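Local coordinates for protein 5-formyl-3-hydroxy-2-methylpyridine 4-carboxylate 5-dehydrogenase (Mesorhizobium japonicum MAFF 303099, PDB 4OM8) that oxidises an aldehyde intermediate of vitamin B6 breakdown with NAD(+) and can also reduce it with NADH, working as a homodimeric dismutase, at residues Val83-Pro88 / Ser92-Val97; Thr100-Ile105 / His126-Glu131; Gly221-Val226 / Met230-Met235. All blocks are in the same frame, centred on the assembly; numbering follows the deposited sequence. Where two conformers were deposited one is given.

Contacts 1 and 2 share helix 91-102 and lie about 11 Å apart, centre to centre, in the NAD-binding domain; they meet where Val83 packs on Ile101 and Ile105, and Ala95 on His126. Contact 1 is buried and mixes a salt bridge with apolar packing beside the bound NAD. Contact 2, at the far end of the same helix, is only partly buried and rests on one carboxylate taking two hydrogen bonds from a loop. Contact 3 lies in the C-terminal domain, on the other side of the chain's centre and about 36 Å from contact 1 between centres. It is buried too, yet purely hydrocarbon across its two helices, with the second subunit close by.

Contact 1: Val83-Pro88 / Ser92-Val97. With NAD (nicotinamide-adenine-dinucleotide), chain C.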
loop_
_atom_site.group_PDB
_atom_site.type_symbol
_atom_site.label_atom_id
_atom_site.label_comp_id
_atom_site.label_asym_id
_atom_site.label_seq_id
_atom_site.Cartn_x
_atom_site.Cartn_y
_atom_site.Cartn_z
ATOM N N VAL A 83 4.568 -3.939 31.202
ATOM C CA VAL A 83 5.397 -2.765 30.956
ATOM C C VAL A 83 5.730 -2.755 29.480
ATOM O O VAL A 83 6.269 -3.728 28.959
ATOM C CB VAL A 83 6.697 -2.763 31.774
ATOM C CG1 VAL A 83 7.532 -1.513 31.453
ATOM C CG2 VAL A 83 6.401 -2.868 33.272
ATOM N N ILE A 84 5.393 -1.664 28.809
ATOM C CA ILE A 84 5.747 -1.492 27.410
ATOM C C ILE A 84 6.961 -0.584 27.354
ATOM O O ILE A 84 6.876 0.609 27.681
ATOM C CB ILE A 84 4.593 -0.892 26.591
ATOM C CG1 ILE A 84 3.365 -1.808 26.658
ATOM C CG2 ILE A 84 5.025 -0.670 25.136
ATOM C CD1 ILE A 84 2.143 -1.202 26.022
ATOM N N GLU A 85 8.096 -1.162 26.983
ATOM C CA GLU A 85 9.315 -0.389 26.807
ATOM C C GLU A 85 9.279 0.260 25.430
ATOM O O GLU A 85 9.073 -0.419 24.400
ATOM C CB GLU A 85 10.550 -1.278 26.974
ATOM C CG GLU A 85 11.841 -0.605 26.530
ATOM C CD GLU A 85 12.109 -0.823 25.062
ATOM O OE1 GLU A 85 12.179 -1.998 24.650
ATOM O OE2 GLU A 85 12.245 0.170 24.321
ATOM N N ASN A 86 9.484 1.574 25.419
ATOM C CA ASN A 86 9.285 2.397 24.235
ATOM C C ASN A 86 10.359 3.487 24.157
ATOM O O ASN A 86 10.060 4.652 23.907
ATOM C CB ASN A 86 7.873 3.005 24.294
ATOM C CG ASN A 86 7.466 3.711 23.015
ATOM O OD1 ASN A 86 7.643 3.196 21.907
ATOM N ND2 ASN A 86 6.916 4.908 23.169
ATOM N N VAL A 87 11.610 3.097 24.395
ATOM C CA VAL A 87 12.728 4.040 24.456
ATOM C C VAL A 87 13.491 3.968 23.116
ATOM O O VAL A 87 13.081 3.221 22.232
ATOM C CB VAL A 87 13.634 3.744 25.695
ATOM C CG1 VAL A 87 12.799 3.795 26.985
ATOM C CG2 VAL A 87 14.397 2.421 25.539
ATOM N N PRO A 88 14.571 4.762 22.937
ATOM C CA PRO A 88 15.215 4.754 21.616
ATOM C C PRO A 88 15.681 3.386 21.142
ATOM O O PRO A 88 15.893 2.448 21.925
ATOM C CB PRO A 88 16.422 5.676 21.810
ATOM C CG PRO A 88 15.976 6.642 22.851
ATOM C CD PRO A 88 15.090 5.855 23.778
ATOM N N SER A 92 21.641 -0.916 24.168
ATOM C CA SER A 92 22.215 -0.587 25.471
ATOM C C SER A 92 21.214 0.211 26.317
ATOM O O SER A 92 21.083 -0.037 27.522
ATOM C CB SER A 92 23.526 0.188 25.322
ATOM O OG SER A 92 23.304 1.485 24.802
ATOM N N ILE A 93 20.497 1.146 25.691
ATOM C CA ILE A 93 19.485 1.915 26.420
ATOM C C ILE A 93 18.316 1.011 26.834
ATOM O O ILE A 93 17.834 1.099 27.959
ATOM C CB ILE A 93 18.959 3.109 25.592
ATOM C CG1 ILE A 93 20.120 4.051 25.249
ATOM C CG2 ILE A 93 17.890 3.870 26.360
ATOM C CD1 ILE A 93 19.692 5.307 24.510
ATOM N N LYS A 94 17.868 0.135 25.936
ATOM C CA LYS A 94 16.774 -0.775 26.285
ATOM C C LYS A 94 17.189 -1.715 27.420
ATOM O O LYS A 94 16.418 -1.945 28.360
ATOM C CB LYS A 94 16.314 -1.567 25.060
ATOM C CG LYS A 94 15.752 -0.689 23.931
ATOM C CD LYS A 94 15.062 -1.516 22.859
ATOM C CE LYS A 94 14.649 -0.653 21.679
ATOM N NZ LYS A 94 13.778 0.499 22.073
ATOM N N ALA A 95 18.419 -2.224 27.355
ATOM C CA ALA A 95 18.924 -3.084 28.414
ATOM C C ALA A 95 18.982 -2.350 29.747
ATOM O O ALA A 95 18.696 -2.946 30.777
ATOM C CB ALA A 95 20.296 -3.630 28.051
ATOM N N ASP A 96 19.357 -1.070 29.721
ATOM C CA ASP A 96 19.348 -0.241 30.930
ATOM C C ASP A 96 17.959 -0.205 31.547
ATOM O O ASP A 96 17.800 -0.334 32.764
ATOM C CB ASP A 96 19.799 1.191 30.626
ATOM C CG ASP A 96 21.280 1.295 30.328
ATOM O OD1 ASP A 96 22.043 0.399 30.741
ATOM O OD2 ASP A 96 21.681 2.287 29.682
ATOM N N VAL A 97 16.950 -0.018 30.700
ATOM C CA VAL A 97 15.572 0.032 31.179
ATOM C C VAL A 97 15.184 -1.307 31.810
ATOM O O VAL A 97 14.625 -1.341 32.908
ATOM C CB VAL A 97 14.593 0.385 30.047
ATOM C CG1 VAL A 97 13.154 0.157 30.494
ATOM C CG2 VAL A 97 14.795 1.836 29.597
HETATM P PA NAD C . 11.475 8.837 20.204
HETATM O O1A NAD C . 12.954 9.128 20.011
HETATM O O2A NAD C . 10.425 9.759 19.603
HETATM O O5B NAD C . 11.202 8.740 21.787
HETATM C C5B NAD C . 12.079 8.038 22.669
HETATM C C4B NAD C . 11.798 8.527 24.082
HETATM O O4B NAD C . 12.484 7.694 25.019
HETATM C C3B NAD C . 12.300 9.956 24.284
HETATM O O3B NAD C . 11.234 10.796 24.744
HETATM C C2B NAD C . 13.405 9.808 25.323
HETATM O O2B NAD C . 13.541 10.927 26.212
HETATM C C1B NAD C . 12.963 8.559 26.059
HETATM N N9A NAD C . 14.009 7.851 26.818
HETATM C C8A NAD C . 15.310 7.712 26.509
HETATM N N7A NAD C . 15.946 6.965 27.446
HETATM C C5A NAD C . 15.038 6.611 28.371
HETATM C C6A NAD C . 15.033 5.831 29.621
HETATM N N6A NAD C . 16.163 5.249 30.093
HETATM N N1A NAD C . 13.861 5.716 30.282
HETATM C C2A NAD C . 12.729 6.288 29.835
HETATM N N3A NAD C . 12.663 7.012 28.706
HETATM C C4A NAD C . 13.767 7.205 27.953
HETATM O O3 NAD C . 11.255 7.299 19.773
HETATM P PN NAD C . 9.925 6.660 19.130
HETATM O O1N NAD C . 9.845 7.032 17.661
HETATM O O2N NAD C . 8.712 6.894 20.002
HETATM O O5D NAD C . 10.278 5.098 19.194
HETATM C C5D NAD C . 10.435 4.409 20.441
HETATM C C4D NAD C . 10.599 2.926 20.130
HETATM O O4D NAD C . 9.482 2.524 19.344
HETATM C C3D NAD C . 11.831 2.635 19.288
HETATM O O3D NAD C . 12.266 1.314 19.622
HETATM C C2D NAD C . 11.310 2.620 17.864
HETATM O O2D NAD C . 12.078 1.760 17.016
HETATM C C1D NAD C . 9.912 2.057 18.058
HETATM N N1N NAD C . 8.932 2.454 17.034
HETATM C C2N NAD C . 8.976 3.650 16.412
HETATM C C3N NAD C . 8.004 3.978 15.464
HETATM C C7N NAD C . 8.013 5.279 14.704
HETATM O O7N NAD C . 8.512 6.293 15.168
HETATM N N7N NAD C . 7.470 5.270 13.488
HETATM C C4N NAD C . 6.992 3.070 15.173
HETATM C C5N NAD C . 6.968 1.854 15.840
HETATM C C6N NAD C . 7.952 1.577 16.778
#
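Val87 and Lys94 bring the backbones nearest, with CA atoms 6.5 Å apart, where strand 82-85 has run out into a loop and helix 91-102 passes beside it. Lys94 runs out extended and bends only at its last torsion (chi4 -56°), which brings NZ in among a carboxylate oxygen at the strand end and carbonyls of the loop. Lys94 NZ forms a salt bridge to Glu85 OE2 at 2.7 Å, on the syn side of the carboxylate and somewhat out of its plane. Lys94 NZ also donates to Pro88 O at 2.9 Å, from above the carbonyl plane. Glu85 OE2 is gripped twice, since its anti lone pair takes the backbone N-H of Val87, with Val87 N 3.0 Å away; OE1 is bound by Ser113 and Tyr98, so both ends of the carboxylate are fixed. This is the start of a beta-alpha-beta unit of the Rossmann fold, strand 82-85 to helix 91-102 to strand 110-113, and the turn between strand and helix serves the cofactor. Lys94 NZ donates to NAD O3D, a ribose hydroxyl on the nicotinamide side, at 3.0 Å. On the adenine side the contact is apolar: Val87 CG1 packs on Val97 CG2 at 3.8 Å and also meets the adenine, while Val87 CG2 crosses to Ile93 CG2 at 3.9 Å. Pro88 CD approaches adenine C8A to 3.3 Å.

Contact 2: Thr100-Ile105 / His126-Glu131; sequences TIDGLI and HISYPE
Asp102 presents its carboxylate to Ser128 so that each oxygen takes one hydrogen bond, tying the C-terminal part of helix 91-102 to the loop that leads into strand 133-137 of the Rossmann-fold domain. The two bonds meet the carboxylate differently. Ser128 OG donates to Asp102 OD1 at 2.6 Å and uses the syn lone pair. The backbone N-H of Ser128 runs to Asp102 OD2 in a nearly straight line (168°), with Ser128 N 2.9 Å from that oxygen, also on the syn side but 32° out of the carboxylate plane. Side chain and main chain of one serine thus hold both oxygens, which should keep the carboxylate from turning. The hydroxyl reaches OD1 because OG stands between the serine's own N and carbonyl carbon (chi1 75°), on the side of the helix. A weak, long ion pair joins Asp102 OD1 to Arg132, whose NE is hydrogen-bonded to Ser128 O. Ile127 lies along the acid, while its apolar packing goes to Tyr98 of the same helix and to Val111 of strand 110-113. On its way there it borders the carboxylate, with Ile127 CG1 3.6 Å from Asp102 OD2.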
loop_
_atom_site.group_PDB
_atom_site.type_symbol
_atom_site.label_atom_id
_atom_site.label_comp_id
_atom_site.label_asym_id
_atom_site.label_seq_id
_atom_site.Cartn_x
_atom_site.Cartn_y
_atom_site.Cartn_z
ATOM N N THR A 100 16.727 -1.722 35.182
ATOM C CA THR A 100 16.079 -0.832 36.141
ATOM C C THR A 100 14.737 -1.367 36.626
ATOM O O THR A 100 14.432 -1.330 37.821
ATOM C CB THR A 100 15.877 0.568 35.529
ATOM O OG1 THR A 100 17.159 1.153 35.280
ATOM C CG2 THR A 100 15.089 1.479 36.467
ATOM N N ILE A 101 13.924 -1.873 35.710
ATOM C CA ILE A 101 12.577 -2.275 36.098
ATOM C C ILE A 101 12.510 -3.704 36.635
ATOM O O ILE A 101 11.535 -4.062 37.277
ATOM C CB ILE A 101 11.584 -2.140 34.921
ATOM C CG1 ILE A 101 11.871 -3.190 33.836
ATOM C CG2 ILE A 101 11.613 -0.715 34.353
ATOM C CD1 ILE A 101 10.839 -3.184 32.669
ATOM N N ASP A 102 13.538 -4.516 36.371
ATOM C CA ASP A 102 13.486 -5.944 36.700
ATOM C C ASP A 102 13.191 -6.158 38.184
ATOM O O ASP A 102 12.332 -6.962 38.551
ATOM C CB ASP A 102 14.804 -6.620 36.302
ATOM C CG ASP A 102 14.670 -8.116 36.093
ATOM O OD1 ASP A 102 13.648 -8.710 36.497
ATOM O OD2 ASP A 102 15.626 -8.704 35.546
ATOM N N GLY A 103 13.871 -5.401 39.037
ATOM C CA GLY A 103 13.686 -5.563 40.467
ATOM C C GLY A 103 12.425 -4.923 41.008
ATOM O O GLY A 103 12.108 -5.098 42.186
ATOM N N LEU A 104 11.702 -4.195 40.157
ATOM C CA LEU A 104 10.541 -3.414 40.588
ATOM C C LEU A 104 9.204 -4.000 40.152
ATOM O O LEU A 104 8.142 -3.474 40.505
ATOM C CB LEU A 104 10.646 -1.999 40.047
ATOM C CG LEU A 104 11.892 -1.223 40.441
ATOM C CD1 LEU A 104 11.886 0.123 39.757
ATOM C CD2 LEU A 104 11.934 -1.071 41.957
ATOM N N ILE A 105 9.259 -5.065 39.360
ATOM C CA ILE A 105 8.047 -5.679 38.850
ATOM C C ILE A 105 8.015 -7.171 39.152
ATOM O O ILE A 105 9.051 -7.810 39.372
ATOM C CB ILE A 105 7.904 -5.464 37.325
ATOM C CG1 ILE A 105 9.045 -6.149 36.574
ATOM C CG2 ILE A 105 7.870 -3.970 36.984
ATOM C CD1 ILE A 105 8.980 -5.935 35.063
ATOM N N HIS A 126 18.330 -9.754 28.410
ATOM C CA HIS A 126 18.687 -8.702 29.363
ATOM C C HIS A 126 17.664 -8.500 30.468
ATOM O O HIS A 126 17.662 -7.458 31.125
ATOM C CB HIS A 126 18.898 -7.380 28.627
ATOM C CG HIS A 126 20.022 -7.416 27.646
ATOM N ND1 HIS A 126 21.335 -7.196 28.011
ATOM C CD2 HIS A 126 20.038 -7.674 26.318
ATOM C CE1 HIS A 126 22.107 -7.304 26.945
ATOM N NE2 HIS A 126 21.345 -7.596 25.904
ATOM N N ILE A 127 16.811 -9.496 30.690
ATOM C CA ILE A 127 15.856 -9.423 31.787
ATOM C C ILE A 127 15.623 -10.809 32.390
ATOM O O ILE A 127 15.725 -11.822 31.689
ATOM C CB ILE A 127 14.518 -8.805 31.308
ATOM C CG1 ILE A 127 13.729 -8.260 32.501
ATOM C CG2 ILE A 127 13.736 -9.800 30.454
ATOM C CD1 ILE A 127 12.531 -7.416 32.124
ATOM N N SER A 128 15.334 -10.867 33.689
ATOM C CA SER A 128 14.959 -12.130 34.307
ATOM C C SER A 128 13.671 -12.646 33.688
ATOM O O SER A 128 12.869 -11.858 33.171
ATOM C CB SER A 128 14.785 -11.974 35.824
ATOM O OG SER A 128 13.573 -11.311 36.161
ATOM N N TYR A 129 13.477 -13.961 33.749
ATOM C CA TYR A 129 12.287 -14.601 33.177
ATOM C C TYR A 129 12.005 -14.084 31.762
ATOM O O TYR A 129 10.986 -13.452 31.507
ATOM C CB TYR A 129 11.071 -14.410 34.098
ATOM C CG TYR A 129 11.186 -15.275 35.331
ATOM C CD1 TYR A 129 10.789 -16.608 35.299
ATOM C CD2 TYR A 129 11.737 -14.780 36.502
ATOM C CE1 TYR A 129 10.925 -17.431 36.413
ATOM C CE2 TYR A 129 11.870 -15.596 37.635
ATOM C CZ TYR A 129 11.458 -16.913 37.569
ATOM O OH TYR A 129 11.590 -17.726 38.667
ATOM N N PRO A 130 12.913 -14.379 30.828
ATOM C CA PRO A 130 12.788 -13.870 29.457
ATOM C C PRO A 130 11.537 -14.393 28.772
ATOM O O PRO A 130 11.145 -13.856 27.727
ATOM C CB PRO A 130 14.053 -14.394 28.764
ATOM C CG PRO A 130 14.476 -15.587 29.601
ATOM C CD PRO A 130 14.094 -15.242 31.000
ATOM N N GLU A 131 10.907 -15.415 29.351
ATOM C CA GLU A 131 9.712 -15.987 28.756
ATOM C C GLU A 131 8.528 -15.027 28.775
ATOM O O GLU A 131 7.592 -15.205 27.987
ATOM C CB GLU A 131 9.316 -17.291 29.451
ATOM C CG GLU A 131 10.445 -18.288 29.580
ATOM C CD GLU A 131 11.283 -18.046 30.823
ATOM O OE1 GLU A 131 10.959 -17.126 31.603
ATOM O OE2 GLU A 131 12.240 -18.800 31.032
#

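Contact 3: Gly221-Val226 / Met230-Met235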
loop_
_atom_site.group_PDB
_atom_site.type_symbol
_atom_site.label_atom_id
_atom_site.label_comp_id
_atom_site.label_asym_id
_atom_site.label_seq_id
_atom_site.Cartn_x
_atom_site.Cartn_y
_atom_site.Cartn_z
ATOM N N GLY A 221 -1.214 1.450 -2.757
ATOM C CA GLY A 221 -1.665 1.651 -1.378
ATOM C C GLY A 221 -3.187 1.712 -1.250
ATOM O O GLY A 221 -3.787 1.058 -0.398
ATOM N N TYR A 222 -3.806 2.496 -2.124
ATOM C CA TYR A 222 -5.255 2.647 -2.177
ATOM C C TYR A 222 -5.943 1.290 -2.297
ATOM O O TYR A 222 -6.864 0.977 -1.537
ATOM C CB TYR A 222 -5.585 3.581 -3.345
ATOM C CG TYR A 222 -7.014 3.687 -3.819
ATOM C CD1 TYR A 222 -8.058 3.958 -2.947
ATOM C CD2 TYR A 222 -7.296 3.600 -5.175
ATOM C CE1 TYR A 222 -9.357 4.099 -3.423
ATOM C CE2 TYR A 222 -8.566 3.740 -5.654
ATOM C CZ TYR A 222 -9.597 3.980 -4.782
ATOM O OH TYR A 222 -10.875 4.119 -5.296
ATOM N N LYS A 223 -5.464 0.457 -3.217
ATOM C CA LYS A 223 -6.023 -0.868 -3.442
ATOM C C LYS A 223 -5.781 -1.803 -2.254
ATOM O O LYS A 223 -6.690 -2.493 -1.795
ATOM C CB LYS A 223 -5.420 -1.473 -4.718
ATOM C CG LYS A 223 -5.842 -2.902 -5.031
ATOM C CD LYS A 223 -5.424 -3.316 -6.464
ATOM C CE LYS A 223 -6.240 -2.591 -7.540
ATOM N NZ LYS A 223 -5.770 -2.849 -8.944
ATOM N N ILE A 224 -4.543 -1.823 -1.766
ATOM C CA ILE A 224 -4.143 -2.756 -0.699
ATOM C C ILE A 224 -4.788 -2.409 0.646
ATOM O O ILE A 224 -5.015 -3.291 1.488
ATOM C CB ILE A 224 -2.598 -2.797 -0.566
ATOM C CG1 ILE A 224 -1.975 -3.464 -1.799
ATOM C CG2 ILE A 224 -2.161 -3.516 0.707
ATOM C CD1 ILE A 224 -2.075 -4.962 -1.800
ATOM N N ALA A 225 -5.104 -1.134 0.851
ATOM C CA ALA A 225 -5.865 -0.731 2.043
ATOM C C ALA A 225 -7.209 -1.466 2.129
ATOM O O ALA A 225 -7.673 -1.819 3.219
ATOM C CB ALA A 225 -6.087 0.779 2.046
ATOM N N VAL A 226 -7.836 -1.668 0.974
ATOM C CA VAL A 226 -9.128 -2.343 0.890
ATOM C C VAL A 226 -8.983 -3.857 0.730
ATOM O O VAL A 226 -9.784 -4.635 1.255
ATOM C CB VAL A 226 -9.936 -1.773 -0.294
ATOM C CG1 VAL A 226 -11.264 -2.482 -0.442
ATOM C CG2 VAL A 226 -10.160 -0.270 -0.099
ATOM N N MET A 230 -2.673 -11.118 -0.092
ATOM C CA MET A 230 -3.055 -12.498 -0.388
ATOM C C MET A 230 -4.425 -12.504 -1.072
ATOM O O MET A 230 -4.637 -13.197 -2.070
ATOM C CB MET A 230 -3.053 -13.348 0.887
ATOM C CG MET A 230 -1.675 -13.460 1.563
ATOM S SD MET A 230 -0.397 -14.199 0.494
ATOM C CE MET A 230 0.516 -12.748 0.033
ATOM N N ALA A 231 -5.344 -11.703 -0.543
ATOM C CA ALA A 231 -6.654 -11.502 -1.176
ATOM C C ALA A 231 -6.534 -10.936 -2.579
ATOM O O ALA A 231 -7.315 -11.291 -3.465
ATOM C CB ALA A 231 -7.528 -10.585 -0.306
ATOM N N LEU A 232 -5.558 -10.062 -2.794
ATOM C CA LEU A 232 -5.364 -9.449 -4.097
ATOM C C LEU A 232 -4.849 -10.480 -5.106
ATOM O O LEU A 232 -5.271 -10.482 -6.266
ATOM C CB LEU A 232 -4.391 -8.264 -3.999
ATOM C CG LEU A 232 -4.248 -7.438 -5.278
ATOM C CD1 LEU A 232 -5.552 -6.715 -5.581
ATOM C CD2 LEU A 232 -3.092 -6.445 -5.201
ATOM N N LEU A 233 -3.924 -11.339 -4.677
ATOM C CA LEU A 233 -3.492 -12.461 -5.507
ATOM C C LEU A 233 -4.693 -13.302 -5.940
ATOM O O LEU A 233 -4.790 -13.693 -7.107
ATOM C CB LEU A 233 -2.478 -13.332 -4.760
ATOM C CG LEU A 233 -1.104 -12.697 -4.539
ATOM C CD1 LEU A 233 -0.207 -13.632 -3.736
ATOM C CD2 LEU A 233 -0.438 -12.319 -5.869
ATOM N N ASP A 234 -5.616 -13.562 -5.013
ATOM C CA ASP A 234 -6.811 -14.335 -5.351
ATOM C C ASP A 234 -7.686 -13.607 -6.377
ATOM O O ASP A 234 -8.301 -14.245 -7.222
ATOM C CB ASP A 234 -7.626 -14.657 -4.099
ATOM C CG ASP A 234 -7.042 -15.797 -3.304
ATOM O OD1 ASP A 234 -6.069 -16.440 -3.783
ATOM O OD2 ASP A 234 -7.569 -16.038 -2.202
ATOM N N MET A 235 -7.738 -12.276 -6.312
ATOM C CA MET A 235 -8.518 -11.505 -7.281
ATOM C C MET A 235 -7.871 -11.509 -8.655
ATOM O O MET A 235 -8.555 -11.650 -9.669
ATOM C CB MET A 235 -8.681 -10.058 -6.823
ATOM C CG MET A 235 -9.561 -9.863 -5.628
ATOM S SD MET A 235 -9.540 -8.121 -5.195
ATOM C CE MET A 235 -9.832 -7.426 -6.803
#
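Leu232 reaches across to helix 209-226 and sets its two methyls on neighbouring residues: Leu232 CD2 lies 3.8 Å from Ile224 CD1, and Leu232 CD1 lies 3.5 Å from Lys223 CD in the lysine conformer described here, one of two. The two elements are consecutive helices of the all-helical C-terminal domain, helix 229-236 following helix 209-226 after a very short link. Both side chains of the first helix meet the leucine at about a right angle, so they touch at a few carbons. Lys223 gives its middle methylenes, and Lys223 CG lies 3.9 Å from Leu232 CD1. A chi1 of -173° swings the isobutyl group of Leu232 away from its own N and out toward the facing helix. Cutting Leu232 back to an alanine is likely to leave Ile224 CD1 and the Lys223 methylenes without their apolar neighbour and open a gap between the two helices. Farther out, Ile227 in the link also packs on Leu232. The second subunit holds both helices in turn: Ser217 OG of that subunit is hydrogen-bonded to Ile224 O, and Met230 N to its Asp213 OD1. In the same conformer Lys223 bends at chi3 (-70°) beyond the leucine, and its NZ goes to Asn140 of the second subunit.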